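Uncharacterized protein (Pseudomonas aeruginosa, PDB 4O5P) is the type VI secretion phospholipase effector Tle1, whose catalytic domain of the alpha/beta-hydrolase clan probably hydrolyses membrane phospholipids. Local coordinates at residues 104-108 with 159-165; 96-101 with 112-116; 37-41 with 225-230; 420-424 with 436-440. All blocks are in the same frame, centred on the assembly; numbering follows the deposited sequence.

Helix segment 37-41 comes first in the chain and is met much later by strand segment 225-230, so interaction 3 closes a long loop within which interactions 1 and 2 both nest. These two cross: 96-101, 104-108, 112-116 and 159-165 follow one another, with interaction 2 closing at strand 111-116 before interaction 1 closes at the end of helix 139-162. Interaction 4 follows in series, joining two loop segments between helices 403-416 and 441-445. Interactions 2 and 3 reach the same mixed sheet. Gln422 N and Pro420 O tie interaction 4 to Ala98 and Ile100 of interaction 2, while Ile106 packs on Trp436.

Interaction 1 of 4, residues 104-108 with 159-165; sequences DDINS and YTLLKSR
Asp104 and Arg165 supply the charged part of this contact. Asp104 OD1 lies 3.0 Å from Arg165 NH2, but the oxygen sits well out of the guanidinium plane and the two flat groups stand almost perpendicular, at 83°. No N-H points at the carboxylate, so the salt bridge is an attraction of charges without a directed bond. The same Asp104 OD1 is 3.2 Å from Tyr159 OH, whose ring plane runs nearly parallel to that of the carboxylate.

The van der Waals part centres on Tyr159. With CG anti to the backbone N (chi1 -173°), its ring reaches from the helix end towards helix 104-108. Asn107 CB approaches CE1 of that ring obliquely at 3.8 Å, and Ser108 OG lies at the ring edge, near its plane, 3.6 Å from the same CE1. Within its own segment, Arg165 turns the edge of its guanidinium to Tyr159 CE2.

Ser108 OG makes a weak bond back to Asp104 O, and Lys163 NZ a weak one to Thr160 O. Between the segments a water donates to Asn107 O at 2.6 Å and to Thr160 OG1 at 3.2 Å, joining the backbone carbonyl of Asn107 to the hydroxyl of Thr160.

Lys163, just past the end of helix 139-162, takes positive phi and leads into the turn that returns Arg165 to the contact. Phe112 of strand 111-116 packs against Asn107, Tyr159 and Thr160, Lys63 of strand 62-71 bonds to Ser108 O, and helix 195-219 lies against Leu161 and Leu162.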
loop_
_atom_site.group_PDB
_atom_site.type_symbol
_atom_site.label_atom_id
_atom_site.label_comp_id
_atom_site.label_asym_id
_atom_site.label_seq_id
_atom_site.Cartn_x
_atom_site.Cartn_y
_atom_site.Cartn_z
ATOM N N ASP A 104 13.616 -11.874 24.749
ATOM C CA ASP A 104 15.015 -11.609 25.091
ATOM C C ASP A 104 15.958 -12.704 24.605
ATOM O O ASP A 104 17.026 -12.430 24.060
ATOM C CB ASP A 104 15.176 -11.508 26.610
ATOM C CG ASP A 104 14.587 -10.239 27.187
ATOM O OD1 ASP A 104 14.515 -9.226 26.459
ATOM O OD2 ASP A 104 14.211 -10.257 28.384
ATOM N N ASP A 105 15.548 -13.945 24.827
ATOM C CA ASP A 105 16.353 -15.107 24.486
ATOM C C ASP A 105 16.649 -15.182 22.984
ATOM O O ASP A 105 17.815 -15.162 22.570
ATOM C CB ASP A 105 15.637 -16.371 24.948
ATOM C CG ASP A 105 16.578 -17.527 25.115
ATOM O OD1 ASP A 105 17.009 -18.079 24.082
ATOM O OD2 ASP A 105 16.900 -17.876 26.273
ATOM N N ILE A 106 15.594 -15.239 22.174
ATOM C CA ILE A 106 15.743 -15.354 20.726
ATOM C C ILE A 106 16.493 -14.169 20.125
ATOM O O ILE A 106 17.306 -14.343 19.211
ATOM C CB ILE A 106 14.382 -15.466 20.011
ATOM C CG1 ILE A 106 13.490 -16.495 20.701
ATOM C CG2 ILE A 106 14.600 -15.864 18.555
ATOM C CD1 ILE A 106 13.989 -17.932 20.550
ATOM N N ASN A 107 16.185 -12.970 20.618
ATOM C CA ASN A 107 16.897 -11.761 20.217
ATOM C C ASN A 107 18.398 -11.925 20.484
ATOM O O ASN A 107 19.229 -11.744 19.592
ATOM C CB ASN A 107 16.338 -10.526 20.956
ATOM C CG ASN A 107 14.977 -10.068 20.422
ATOM O OD1 ASN A 107 14.564 -10.435 19.317
ATOM N ND2 ASN A 107 14.283 -9.251 21.204
ATOM N N SER A 108 18.734 -12.296 21.717
ATOM C CA SER A 108 20.119 -12.577 22.086
ATOM C C SER A 108 20.744 -13.661 21.213
ATOM O O SER A 108 21.967 -13.739 21.097
ATOM C CB SER A 108 20.210 -12.975 23.558
ATOM O OG SER A 108 20.103 -11.830 24.375
ATOM N N TYR A 159 20.697 -3.770 20.711
ATOM C CA TYR A 159 20.404 -4.842 21.657
ATOM C C TYR A 159 21.438 -5.936 21.538
ATOM O O TYR A 159 21.838 -6.529 22.544
ATOM C CB TYR A 159 19.016 -5.444 21.435
ATOM C CG TYR A 159 18.618 -6.448 22.508
ATOM C CD1 TYR A 159 18.965 -7.794 22.405
ATOM C CD2 TYR A 159 17.899 -6.043 23.623
ATOM C CE1 TYR A 159 18.604 -8.700 23.387
ATOM C CE2 TYR A 159 17.535 -6.933 24.602
ATOM C CZ TYR A 159 17.889 -8.259 24.480
ATOM O OH TYR A 159 17.521 -9.147 25.460
ATOM N N THR A 160 21.857 -6.215 20.309
ATOM C CA THR A 160 22.845 -7.260 20.095
ATOM C C THR A 160 24.104 -6.977 20.912
ATOM O O THR A 160 24.616 -7.865 21.591
ATOM C CB THR A 160 23.188 -7.422 18.614
ATOM O OG1 THR A 160 22.004 -7.801 17.891
ATOM C CG2 THR A 160 24.230 -8.502 18.434
ATOM N N LEU A 161 24.566 -5.731 20.884
ATOM C CA LEU A 161 25.831 -5.363 21.530
ATOM C C LEU A 161 25.700 -4.990 23.007
ATOM O O LEU A 161 26.519 -5.405 23.828
ATOM C CB LEU A 161 26.497 -4.217 20.761
ATOM C CG LEU A 161 26.824 -4.546 19.301
ATOM C CD1 LEU A 161 27.252 -3.313 18.505
ATOM C CD2 LEU A 161 27.899 -5.605 19.231
ATOM N N LEU A 162 24.670 -4.225 23.351
ATOM C CA LEU A 162 24.573 -3.640 24.686
ATOM C C LEU A 162 23.474 -4.208 25.589
ATOM O O LEU A 162 23.333 -3.771 26.735
ATOM C CB LEU A 162 24.397 -2.127 24.570
ATOM C CG LEU A 162 25.668 -1.356 24.227
ATOM C CD1 LEU A 162 25.374 -0.251 23.214
ATOM C CD2 LEU A 162 26.269 -0.780 25.502
ATOM N N LYS A 163 22.692 -5.154 25.073
ATOM C CA LYS A 163 21.635 -5.805 25.857
ATOM C C LYS A 163 20.561 -4.852 26.403
ATOM O O LYS A 163 19.923 -5.126 27.425
ATOM C CB LYS A 163 22.234 -6.641 26.991
ATOM C CG LYS A 163 23.290 -7.631 26.521
ATOM C CD LYS A 163 22.797 -8.495 25.358
ATOM C CE LYS A 163 23.908 -9.414 24.856
ATOM N NZ LYS A 163 23.495 -10.239 23.675
ATOM N N SER A 164 20.360 -3.737 25.714
ATOM C CA SER A 164 19.222 -2.866 25.980
ATOM C C SER A 164 18.624 -2.485 24.634
ATOM O O SER A 164 19.252 -2.675 23.592
ATOM C CB SER A 164 19.653 -1.618 26.747
ATOM O OG SER A 164 20.703 -0.950 26.069
ATOM N N ARG A 165 17.411 -1.958 24.640
ATOM C CA ARG A 165 16.801 -1.523 23.393
ATOM C C ARG A 165 16.568 -0.024 23.446
ATOM O O ARG A 165 16.521 0.555 24.535
ATOM C CB ARG A 165 15.491 -2.276 23.151
ATOM C CG ARG A 165 14.943 -2.977 24.391
ATOM C CD ARG A 165 14.021 -4.143 24.022
ATOM N NE ARG A 165 14.667 -5.457 24.121
ATOM C CZ ARG A 165 14.099 -6.598 23.726
ATOM N NH1 ARG A 165 12.882 -6.584 23.200
ATOM N NH2 ARG A 165 14.741 -7.754 23.847
HETATM O O HOH W 1 21.504 -10.581 19.293
#

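Interaction 2 of 4, residues 96-101 with 112-116; sequences IHASIG and FKYYC
Lys113 reaches from strand 111-116 to the end of helix 91-97, where its ammonium group bonds to two backbone carbonyls. Lys113 NZ donates to Ser99 O at 2.7 Å and to Ile96 O at 2.8 Å. CG stands between the backbone N and the carbonyl carbon (chi1 80°), and the chain beyond it is fully extended, which carries NZ to both oxygens. Ile96 O also accepts from Ser99 N, and its two donors come from opposite faces of the carbonyl plane. Ser99 OG is satisfied by Leu95 O, while Ser99 O receives a further weak bond from Gln422 NE2.

Towards Gly101, two waters link the backbones. One donates to both Ile100 O and Phe112 O; another accepts from Lys113 N at 2.9 Å and probably donates to Gly101 O. Gly101 packs its CA 3.9 Å from Phe112 C, at backbone angles suited to glycine.

The apolar share is small: Ile96 CG2 meets Tyr115 CB at 4.2 Å, and Ile96 CD1 lies 3.6 Å from Tyr114 O. Tyr115 OH itself bonds to Asp72. A lysine ammonium among these carbonyls is probably stabilised in its charged form, and the C-terminal end of helix 91-97 may add to the attraction.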
loop_
_atom_site.group_PDB
_atom_site.type_symbol
_atom_site.label_atom_id
_atom_site.label_comp_id
_atom_site.label_asym_id
_atom_site.label_seq_id
_atom_site.Cartn_x
_atom_site.Cartn_y
_atom_site.Cartn_z
ATOM N N ILE A 96 4.357 -12.088 10.055
ATOM C CA ILE A 96 5.051 -11.628 11.254
ATOM C C ILE A 96 4.754 -12.547 12.461
ATOM O O ILE A 96 5.663 -12.925 13.194
ATOM C CB ILE A 96 4.721 -10.154 11.555
ATOM C CG1 ILE A 96 5.374 -9.245 10.501
ATOM C CG2 ILE A 96 5.210 -9.769 12.947
ATOM C CD1 ILE A 96 6.899 -9.310 10.520
ATOM N N HIS A 97 3.490 -12.918 12.646
ATOM C CA HIS A 97 3.102 -13.862 13.685
ATOM C C HIS A 97 3.886 -15.176 13.558
ATOM O O HIS A 97 4.262 -15.776 14.560
ATOM C CB HIS A 97 1.609 -14.201 13.581
ATOM C CG HIS A 97 0.693 -13.035 13.773
ATOM N ND1 HIS A 97 -0.630 -13.058 13.378
ATOM C CD2 HIS A 97 0.895 -11.822 14.337
ATOM C CE1 HIS A 97 -1.199 -11.908 13.690
ATOM N NE2 HIS A 97 -0.294 -11.138 14.263
ATOM N N ALA A 98 4.102 -15.621 12.318
ATOM C CA ALA A 98 4.816 -16.874 12.038
ATOM C C ALA A 98 6.326 -16.699 11.913
ATOM O O ALA A 98 7.047 -17.660 11.611
ATOM C CB ALA A 98 4.270 -17.522 10.766
ATOM N N SER A 99 6.803 -15.475 12.117
ATOM C CA SER A 99 8.236 -15.209 12.088
ATOM C C SER A 99 8.875 -15.360 13.476
ATOM O O SER A 99 8.257 -15.072 14.502
ATOM C CB SER A 99 8.531 -13.814 11.514
ATOM O OG SER A 99 8.390 -13.780 10.096
ATOM N N ILE A 100 10.117 -15.817 13.492
ATOM C CA ILE A 100 10.883 -15.961 14.727
ATOM C C ILE A 100 11.499 -14.607 15.097
ATOM O O ILE A 100 11.853 -13.830 14.211
ATOM C CB ILE A 100 11.981 -17.022 14.515
ATOM C CG1 ILE A 100 11.338 -18.362 14.139
ATOM C CG2 ILE A 100 12.885 -17.156 15.741
ATOM C CD1 ILE A 100 12.296 -19.338 13.460
ATOM N N GLY A 101 11.612 -14.309 16.390
ATOM C CA GLY A 101 12.251 -13.075 16.824
ATOM C C GLY A 101 11.577 -12.425 18.015
ATOM O O GLY A 101 11.716 -11.222 18.248
ATOM N N PHE A 112 15.484 -11.164 15.269
ATOM C CA PHE A 112 14.585 -10.090 15.704
ATOM C C PHE A 112 13.422 -9.977 14.722
ATOM O O PHE A 112 13.581 -10.281 13.539
ATOM C CB PHE A 112 15.327 -8.750 15.689
ATOM C CG PHE A 112 16.457 -8.669 16.665
ATOM C CD1 PHE A 112 17.710 -9.179 16.345
ATOM C CD2 PHE A 112 16.271 -8.064 17.902
ATOM C CE1 PHE A 112 18.759 -9.107 17.268
ATOM C CE2 PHE A 112 17.307 -7.986 18.815
ATOM C CZ PHE A 112 18.549 -8.507 18.505
ATOM N N LYS A 113 12.259 -9.539 15.201
ATOM C CA LYS A 113 11.157 -9.216 14.289
ATOM C C LYS A 113 10.444 -7.932 14.713
ATOM O O LYS A 113 10.353 -7.616 15.913
ATOM C CB LYS A 113 10.176 -10.392 14.124
ATOM C CG LYS A 113 9.165 -10.581 15.239
ATOM C CD LYS A 113 8.407 -11.893 15.029
ATOM C CE LYS A 113 7.244 -12.053 16.000
ATOM N NZ LYS A 113 6.542 -13.370 15.810
ATOM N N TYR A 114 9.966 -7.187 13.716
ATOM C CA TYR A 114 9.349 -5.896 13.946
ATOM C C TYR A 114 8.108 -5.759 13.079
ATOM O O TYR A 114 8.103 -6.191 11.915
ATOM C CB TYR A 114 10.333 -4.774 13.613
ATOM C CG TYR A 114 11.590 -4.784 14.457
ATOM C CD1 TYR A 114 11.607 -4.198 15.714
ATOM C CD2 TYR A 114 12.763 -5.368 13.988
ATOM C CE1 TYR A 114 12.763 -4.187 16.492
ATOM C CE2 TYR A 114 13.916 -5.375 14.752
ATOM C CZ TYR A 114 13.908 -4.782 16.005
ATOM O OH TYR A 114 15.055 -4.779 16.764
ATOM N N TYR A 115 7.059 -5.171 13.642
ATOM C CA TYR A 115 5.813 -4.966 12.907
ATOM C C TYR A 115 5.490 -3.493 12.840
ATOM O O TYR A 115 5.537 -2.798 13.849
ATOM C CB TYR A 115 4.643 -5.697 13.586
ATOM C CG TYR A 115 3.295 -5.298 13.015
ATOM C CD1 TYR A 115 2.828 -5.848 11.821
ATOM C CD2 TYR A 115 2.503 -4.345 13.652
ATOM C CE1 TYR A 115 1.601 -5.472 11.286
ATOM C CE2 TYR A 115 1.284 -3.960 13.125
ATOM C CZ TYR A 115 0.841 -4.519 11.946
ATOM O OH TYR A 115 -0.378 -4.149 11.435
ATOM N N CYS A 116 5.144 -3.013 11.655
ATOM C CA CYS A 116 4.723 -1.631 11.508
ATOM C C CYS A 116 3.256 -1.560 11.034
ATOM O O CYS A 116 2.935 -2.051 9.949
ATOM C CB CYS A 116 5.656 -0.929 10.524
ATOM S SG CYS A 116 5.271 0.796 10.231
HETATM O O HOH W 2 12.932 -12.806 12.222
HETATM O O HOH W 3 12.627 -8.740 17.977
#

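Interaction 3 of 4, residues 37-41 with 225-230; sequences DERVF and HILAMR
Asp37 and Arg230 approach from opposite directions and meet with their flat groups nearly coplanar, the carboxylate and guanidinium planes only 10° apart. Arg230 presents its NE side: NE donates to Asp37 OD2 at 2.9 Å and NH2 to Asp37 OD1 at 3.0 Å, both nearly straight, the former at 176°. Both oxygens use their syn lone pairs, so the pair forms a side-on, two-pronged salt bridge that fixes the rotation of each group. A bend at chi2 folds the arginine back towards the helix, and Arg230 NH1 turns to Ser273 OG of the next strand.

Phe41 makes the apolar end. Leu227 lays CD2 over one face of the ring, 3.4 Å from Phe41 CD1, while its other methyl, CD1, comes within 3.5 Å of Asp37 O. His225 meets the ring's far end obliquely, Phe41 CZ lying 3.3 Å from His225 CD2 with the planes at 49°. Ala228 CB touches Asp37 OD2.

Helix 36-43 thus lies against strand 225-236 beside its neighbour 62-71, a helix-on-sheet layer expected of the alpha/beta-hydrolase fold, in which this strand leads to a probable nucleophile elbow.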
loop_
_atom_site.group_PDB
_atom_site.type_symbol
_atom_site.label_atom_id
_atom_site.label_comp_id
_atom_site.label_asym_id
_atom_site.label_seq_id
_atom_site.Cartn_x
_atom_site.Cartn_y
_atom_site.Cartn_z
ATOM N N ASP A 37 26.718 -17.322 6.977
ATOM C CA ASP A 37 27.726 -16.400 7.495
ATOM C C ASP A 37 28.688 -17.073 8.483
ATOM O O ASP A 37 29.917 -16.943 8.357
ATOM C CB ASP A 37 27.047 -15.200 8.162
ATOM C CG ASP A 37 26.564 -14.175 7.154
ATOM O OD1 ASP A 37 27.353 -13.808 6.255
ATOM O OD2 ASP A 37 25.399 -13.736 7.259
ATOM N N GLU A 38 28.117 -17.780 9.460
ATOM C CA GLU A 38 28.890 -18.533 10.446
ATOM C C GLU A 38 29.788 -19.561 9.776
ATOM O O GLU A 38 30.922 -19.742 10.183
ATOM C CB GLU A 38 27.974 -19.244 11.440
ATOM C CG GLU A 38 27.166 -18.311 12.325
ATOM C CD GLU A 38 26.314 -19.067 13.329
ATOM O OE1 GLU A 38 26.811 -20.066 13.896
ATOM O OE2 GLU A 38 25.149 -18.662 13.550
ATOM N N ARG A 39 29.272 -20.236 8.751
ATOM C CA ARG A 39 30.063 -21.213 8.009
ATOM C C ARG A 39 31.285 -20.583 7.366
ATOM O O ARG A 39 32.403 -21.070 7.549
ATOM C CB ARG A 39 29.231 -21.847 6.911
ATOM C CG ARG A 39 28.575 -23.119 7.308
ATOM C CD ARG A 39 28.131 -23.867 6.073
ATOM N NE ARG A 39 26.929 -24.611 6.383
ATOM C CZ ARG A 39 25.710 -24.104 6.275
ATOM N NH1 ARG A 39 25.531 -22.862 5.831
ATOM N NH2 ARG A 39 24.671 -24.848 6.600
ATOM N N VAL A 40 31.065 -19.518 6.595
ATOM C CA VAL A 40 32.174 -18.796 5.978
ATOM C C VAL A 40 33.206 -18.397 7.026
ATOM O O VAL A 40 34.410 -18.627 6.855
ATOM C CB VAL A 40 31.706 -17.520 5.274
ATOM C CG1 VAL A 40 32.900 -16.787 4.678
ATOM C CG2 VAL A 40 30.695 -17.851 4.204
ATOM N N PHE A 41 32.726 -17.821 8.124
ATOM C CA PHE A 41 33.615 -17.298 9.152
ATOM C C PHE A 41 34.380 -18.387 9.909
ATOM O O PHE A 41 35.508 -18.171 10.347
ATOM C CB PHE A 41 32.833 -16.430 10.138
ATOM C CG PHE A 41 33.684 -15.844 11.217
ATOM C CD1 PHE A 41 34.471 -14.730 10.963
ATOM C CD2 PHE A 41 33.715 -16.415 12.482
ATOM C CE1 PHE A 41 35.263 -14.187 11.956
ATOM C CE2 PHE A 41 34.507 -15.880 13.476
ATOM C CZ PHE A 41 35.285 -14.766 13.214
ATOM N N HIS A 225 31.453 -13.190 17.763
ATOM C CA HIS A 225 31.822 -12.277 16.681
ATOM C C HIS A 225 30.583 -11.953 15.836
ATOM O O HIS A 225 30.020 -12.844 15.206
ATOM C CB HIS A 225 32.895 -12.887 15.770
ATOM C CG HIS A 225 34.273 -12.890 16.357
ATOM N ND1 HIS A 225 34.516 -13.078 17.702
ATOM C CD2 HIS A 225 35.488 -12.757 15.774
ATOM C CE1 HIS A 225 35.819 -13.054 17.922
ATOM N NE2 HIS A 225 36.431 -12.862 16.768
ATOM N N ILE A 226 30.174 -10.683 15.818
ATOM C CA ILE A 226 29.032 -10.251 15.015
ATOM C C ILE A 226 29.415 -10.146 13.548
ATOM O O ILE A 226 30.295 -9.366 13.189
ATOM C CB ILE A 226 28.462 -8.909 15.515
ATOM C CG1 ILE A 226 28.152 -8.989 17.006
ATOM C CG2 ILE A 226 27.211 -8.540 14.744
ATOM C CD1 ILE A 226 27.318 -10.188 17.387
ATOM N N LEU A 227 28.735 -10.914 12.698
ATOM C CA LEU A 227 29.189 -11.119 11.329
ATOM C C LEU A 227 28.508 -10.268 10.268
ATOM O O LEU A 227 29.175 -9.724 9.382
ATOM C CB LEU A 227 29.031 -12.586 10.947
ATOM C CG LEU A 227 29.991 -13.549 11.632
ATOM C CD1 LEU A 227 29.709 -14.965 11.192
ATOM C CD2 LEU A 227 31.422 -13.154 11.304
ATOM N N ALA A 228 27.181 -10.191 10.318
ATOM C CA ALA A 228 26.443 -9.526 9.248
ATOM C C ALA A 228 25.033 -9.203 9.668
ATOM O O ALA A 228 24.573 -9.601 10.748
ATOM C CB ALA A 228 26.406 -10.399 7.977
HETATM N N MSE A 229 24.351 -8.490 8.781
HETATM C CA MSE A 229 22.951 -8.185 8.955
HETATM C C MSE A 229 22.188 -8.589 7.718
HETATM O O MSE A 229 22.484 -8.130 6.623
HETATM C CB MSE A 229 22.773 -6.706 9.234
HETATM C CG MSE A 229 23.231 -6.402 10.629
HETATM SE SE MSE A 229 22.889 -4.682 11.303
HETATM C CE MSE A 229 21.088 -4.289 10.563
ATOM N N ARG A 230 21.199 -9.454 7.923
ATOM C CA ARG A 230 20.454 -10.068 6.840
ATOM C C ARG A 230 18.980 -9.768 7.056
ATOM O O ARG A 230 18.436 -10.077 8.122
ATOM C CB ARG A 230 20.699 -11.572 6.855
ATOM C CG ARG A 230 22.174 -11.950 6.846
ATOM C CD ARG A 230 22.831 -11.470 5.580
ATOM N NE ARG A 230 24.266 -11.757 5.523
ATOM C CZ ARG A 230 25.098 -11.176 4.662
ATOM N NH1 ARG A 230 24.638 -10.286 3.786
ATOM N NH2 ARG A 230 26.385 -11.487 4.665
#

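Interaction 4 of 4, residues 420-424 with 436-440; sequences PLQVP and WRVMV
Val423 and its partners Arg437 and Met439 form the tight part of this contact. Val423 N donates to Arg437 O at 3.0 Å, and Met439 N donates to Val423 O over a short 2.6 Å, nearly straight at 174°. The two acceptors also receive CA-H...O contacts, from Gln422 CA and Val438 CA respectively, so the backbones lie close together.

The side chain of Met439, a selenomethionine, packs along segment 420-424. Its CG lies 3.5 Å from Gln422 CB, and its chain, extended beyond CG (chi2 172°, chi3 176°), runs beside the proline ring with SE 3.8 Å from Pro424 CD. The terminal CE ends near Gln422 O, the acceptor of a hydrogen bond from Tyr411 OH. Tyr411 and Leu20 pack on Met439, and Phe415 and Leu27 on Val423.

The other side is looser and partly bridged by water. One water donates to Gln422 OE1 at 2.6 Å and accepts from Val440 N; another donates to Leu421 O and accepts a weak bond from Arg437 NH1. Arg437 folds back over Trp436, its CG above one face of the indole, and its NH2 is held by Gln34. Val438 is exposed and touches its partner segment mainly through CG1, 3.7 Å from Pro424 O.

Together the two bonds give Val423 and Val438 the pattern of a single parallel beta bridge. It closes the neck of a loop whose middle is not modelled, probably because it is mobile, immediately before Val440, the N-cap position of helix 441-445.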
loop_
_atom_site.group_PDB
_atom_site.type_symbol
_atom_site.label_atom_id
_atom_site.label_comp_id
_atom_site.label_asym_id
_atom_site.label_seq_id
_atom_site.Cartn_x
_atom_site.Cartn_y
_atom_site.Cartn_z
ATOM N N PRO A 420 13.523 -16.543 8.688
ATOM C CA PRO A 420 13.361 -17.181 9.997
ATOM C C PRO A 420 11.894 -17.410 10.290
ATOM O O PRO A 420 11.295 -16.656 11.070
ATOM C CB PRO A 420 13.940 -16.141 10.971
ATOM C CG PRO A 420 14.781 -15.234 10.120
ATOM C CD PRO A 420 14.024 -15.165 8.819
ATOM N N LEU A 421 11.322 -18.440 9.668
ATOM C CA LEU A 421 9.886 -18.697 9.780
ATOM C C LEU A 421 9.573 -19.936 10.616
ATOM O O LEU A 421 10.271 -20.954 10.533
ATOM C CB LEU A 421 9.267 -18.842 8.383
ATOM C CG LEU A 421 9.076 -17.547 7.601
ATOM C CD1 LEU A 421 8.642 -17.799 6.156
ATOM C CD2 LEU A 421 8.052 -16.659 8.342
ATOM N N GLN A 422 8.526 -19.855 11.427
ATOM C CA GLN A 422 8.061 -21.034 12.146
ATOM C C GLN A 422 7.481 -22.029 11.140
ATOM O O GLN A 422 7.043 -21.639 10.049
ATOM C CB GLN A 422 7.001 -20.649 13.177
ATOM C CG GLN A 422 7.430 -19.525 14.139
ATOM C CD GLN A 422 6.253 -18.865 14.820
ATOM O OE1 GLN A 422 5.150 -19.413 14.834
ATOM N NE2 GLN A 422 6.474 -17.673 15.382
ATOM N N VAL A 423 7.491 -23.313 11.493
ATOM C CA VAL A 423 6.782 -24.310 10.690
ATOM C C VAL A 423 5.693 -24.919 11.552
ATOM O O VAL A 423 5.696 -24.736 12.771
ATOM C CB VAL A 423 7.722 -25.431 10.200
ATOM C CG1 VAL A 423 8.929 -24.834 9.499
ATOM C CG2 VAL A 423 8.162 -26.308 11.374
ATOM N N PRO A 424 4.729 -25.608 10.926
ATOM C CA PRO A 424 3.883 -26.470 11.753
ATOM C C PRO A 424 4.713 -27.631 12.304
ATOM O O PRO A 424 4.406 -28.085 13.402
ATOM C CB PRO A 424 2.823 -26.979 10.769
ATOM C CG PRO A 424 3.364 -26.684 9.402
ATOM C CD PRO A 424 4.225 -25.482 9.548
ATOM N N TRP A 436 10.512 -22.639 19.735
ATOM C CA TRP A 436 10.428 -21.330 19.096
ATOM C C TRP A 436 10.476 -21.443 17.565
ATOM O O TRP A 436 10.226 -20.465 16.861
ATOM C CB TRP A 436 11.570 -20.438 19.595
ATOM C CG TRP A 436 12.893 -21.136 19.614
ATOM C CD1 TRP A 436 13.364 -21.970 20.587
ATOM C CD2 TRP A 436 13.923 -21.068 18.612
ATOM N NE1 TRP A 436 14.618 -22.423 20.256
ATOM C CE2 TRP A 436 14.983 -21.887 19.048
ATOM C CE3 TRP A 436 14.047 -20.397 17.390
ATOM C CZ2 TRP A 436 16.158 -22.054 18.306
ATOM C CZ3 TRP A 436 15.216 -20.561 16.653
ATOM C CH2 TRP A 436 16.255 -21.384 17.117
ATOM N N ARG A 437 10.812 -22.629 17.058
ATOM C CA ARG A 437 10.840 -22.858 15.615
ATOM C C ARG A 437 9.504 -23.380 15.086
ATOM O O ARG A 437 9.307 -23.494 13.875
ATOM C CB ARG A 437 11.965 -23.821 15.242
ATOM C CG ARG A 437 13.334 -23.154 15.103
ATOM C CD ARG A 437 14.275 -23.948 14.185
ATOM N NE ARG A 437 15.540 -23.260 13.918
ATOM C CZ ARG A 437 15.685 -22.289 13.017
ATOM N NH1 ARG A 437 14.640 -21.882 12.308
ATOM N NH2 ARG A 437 16.866 -21.712 12.828
ATOM N N VAL A 438 8.589 -23.676 16.002
ATOM C CA VAL A 438 7.315 -24.310 15.666
ATOM C C VAL A 438 6.109 -23.402 15.922
ATOM O O VAL A 438 6.018 -22.765 16.971
ATOM C CB VAL A 438 7.157 -25.636 16.456
ATOM C CG1 VAL A 438 5.773 -26.235 16.257
ATOM C CG2 VAL A 438 8.244 -26.631 16.039
HETATM N N MSE A 439 5.186 -23.349 14.965
HETATM C CA MSE A 439 3.928 -22.623 15.138
HETATM C C MSE A 439 3.047 -23.212 16.248
HETATM O O MSE A 439 2.888 -24.425 16.344
HETATM C CB MSE A 439 3.119 -22.632 13.833
HETATM C CG MSE A 439 3.779 -21.950 12.639
HETATM SE SE MSE A 439 2.694 -22.312 11.042
HETATM C CE MSE A 439 3.719 -21.228 9.760
ATOM N N VAL A 440 2.473 -22.348 17.080
ATOM C CA VAL A 440 1.428 -22.758 18.012
ATOM C C VAL A 440 0.105 -22.839 17.219
ATOM O O VAL A 440 0.009 -22.267 16.124
ATOM C CB VAL A 440 1.327 -21.772 19.209
ATOM C CG1 VAL A 440 2.623 -21.763 20.004
ATOM C CG2 VAL A 440 0.986 -20.368 18.731
HETATM O O HOH W 4 13.188 -21.011 10.022
HETATM O O HOH W 5 3.363 -19.429 16.760
#